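Side-chain contact in SRPBCC family protein (Bacillus thuringiensis serovar konkukian, PDB 3F08), which is of unknown function but probably binds a small hydrophobic ligand in the cavity of a Bet v 1-like fold: residues D29-P32 / Y33-S36. The protein carries 5 engineered substitutions. Residues are numbered along the deposited sequence; the frame is centred on the assembly and turned at random.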
loop_
_atom_site.group_PDB
_atom_site.type_symbol
_atom_site.label_atom_id
_atom_site.label_comp_id
_atom_site.label_asym_id
_atom_site.label_seq_id
_atom_site.Cartn_x
_atom_site.Cartn_y
_atom_site.Cartn_z
ATOM N N ASP B 29 9.209 10.325 9.883
ATOM C CA ASP B 29 10.040 9.551 10.795
ATOM C C ASP B 29 11.500 9.578 10.342
ATOM O O ASP B 29 12.381 9.130 11.071
ATOM C CB ASP B 29 9.584 8.091 10.876
ATOM C CG ASP B 29 8.269 7.924 11.604
ATOM O OD1 ASP B 29 7.926 8.805 12.416
ATOM O OD2 ASP B 29 7.589 6.899 11.376
ATOM N N TRP B 30 11.766 10.074 9.137
ATOM C CA TRP B 30 13.147 10.129 8.666
ATOM C C TRP B 30 13.499 11.336 7.810
ATOM O O TRP B 30 14.659 11.522 7.450
ATOM C CB TRP B 30 13.525 8.835 7.926
ATOM C CG TRP B 30 12.636 8.446 6.775
ATOM C CD1 TRP B 30 11.391 7.901 6.847
ATOM C CD2 TRP B 30 12.969 8.507 5.382
ATOM N NE1 TRP B 30 10.928 7.610 5.587
ATOM C CE2 TRP B 30 11.880 7.972 4.670
ATOM C CE3 TRP B 30 14.090 8.961 4.668
ATOM C CZ2 TRP B 30 11.873 7.875 3.270
ATOM C CZ3 TRP B 30 14.086 8.864 3.279
ATOM C CH2 TRP B 30 12.981 8.324 2.595
ATOM N N LEU B 31 12.503 12.159 7.497
ATOM C CA LEU B 31 12.702 13.373 6.704
ATOM C C LEU B 31 12.341 14.567 7.590
ATOM O O LEU B 31 11.167 14.843 7.828
ATOM C CB LEU B 31 11.794 13.350 5.472
ATOM C CG LEU B 31 12.399 13.251 4.069
ATOM C CD1 LEU B 31 13.470 12.191 4.038
ATOM C CD2 LEU B 31 11.300 12.934 3.062
ATOM N N PRO B 32 13.352 15.287 8.095
ATOM C CA PRO B 32 13.155 16.455 8.965
ATOM C C PRO B 32 12.334 17.605 8.376
ATOM O O PRO B 32 11.617 18.290 9.101
ATOM C CB PRO B 32 14.587 16.884 9.292
ATOM C CG PRO B 32 15.339 15.574 9.270
ATOM C CD PRO B 32 14.780 14.938 8.009
ATOM N N TYR B 33 12.435 17.818 7.070
ATOM C CA TYR B 33 11.709 18.909 6.435
ATOM C C TYR B 33 10.252 18.600 6.110
ATOM O O TYR B 33 9.560 19.409 5.494
ATOM C CB TYR B 33 12.458 19.361 5.184
ATOM C CG TYR B 33 13.176 18.238 4.480
ATOM C CD1 TYR B 33 12.550 17.500 3.478
ATOM C CD2 TYR B 33 14.491 17.916 4.812
ATOM C CE1 TYR B 33 13.223 16.470 2.815
ATOM C CE2 TYR B 33 15.171 16.891 4.161
ATOM C CZ TYR B 33 14.535 16.174 3.162
ATOM O OH TYR B 33 15.222 15.191 2.484
ATOM N N ILE B 34 9.794 17.422 6.522
ATOM C CA ILE B 34 8.406 17.012 6.330
ATOM C C ILE B 34 7.862 16.772 7.738
ATOM O O ILE B 34 7.754 15.628 8.180
ATOM C CB ILE B 34 8.286 15.691 5.556
ATOM C CG1 ILE B 34 9.049 15.776 4.235
ATOM C CG2 ILE B 34 6.811 15.387 5.297
ATOM C CD1 ILE B 34 8.506 16.814 3.281
ATOM N N PRO B 35 7.501 17.850 8.454
ATOM C CA PRO B 35 6.979 17.743 9.823
ATOM C C PRO B 35 5.807 16.777 10.010
ATOM O O PRO B 35 5.776 16.001 10.963
ATOM C CB PRO B 35 6.576 19.184 10.163
ATOM C CG PRO B 35 7.391 20.021 9.229
ATOM C CD PRO B 35 7.377 19.229 7.956
ATOM N N SER B 36 4.839 16.821 9.106
ATOM C CA SER B 36 3.679 15.956 9.257
ATOM C C SER B 36 3.182 15.323 7.965
ATOM O O SER B 36 3.392 15.847 6.872
ATOM C CB SER B 36 2.552 16.751 9.928
ATOM O OG SER B 36 1.410 15.944 10.142
#
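Both the L31 and Y33 side chains are turned off the usual staggered positions, with chi1 -113° in the leucine and 33° in the tyrosine; the tyrosine torsion lays the phenol ring back over L31, whose branch is turned to meet it. The two cross at a slant: L31 CG lies 3.6 Å from Y33 CE1, and L31 CD1 reaches to within 3.8 Å of Y33 OH. Tyrosine supplies a flat ring long enough to lie across the leucine branch. I34 runs beside L31 and points the same way. Its CG1 branch, anti to the carbonyl carbon, approaches L31 CD2 at 3.8 Å. Leucine suits the middle of this cluster because its branched end can meet the ring through CG and isoleucine through CD2. The other methyl, CD1, also rests 3.2 Å above the plane of the W30 ring, toward its rim, linking the turn to a buried indole that packs on L20 and I21 of helix 14-21 and on L132 of helix 114-137.

The backbone closes the loop: I34 N donates to L31 O at 3.2 Å. Isoleucine thus sets a branched apolar chain alongside leucine while its N-H closes the turn. P32 fits the second place of the turn, since its ring fixes phi near the required -60° and the position needs no N-H for the closing bond. P32 touches A131 and Y33 touches D127, both of helix 114-137. L31 to I34 thus forms a type I beta turn, here reversing the loop between helix 14-21 and edge strand 36-40 of a Bet v 1-like helix-grip fold.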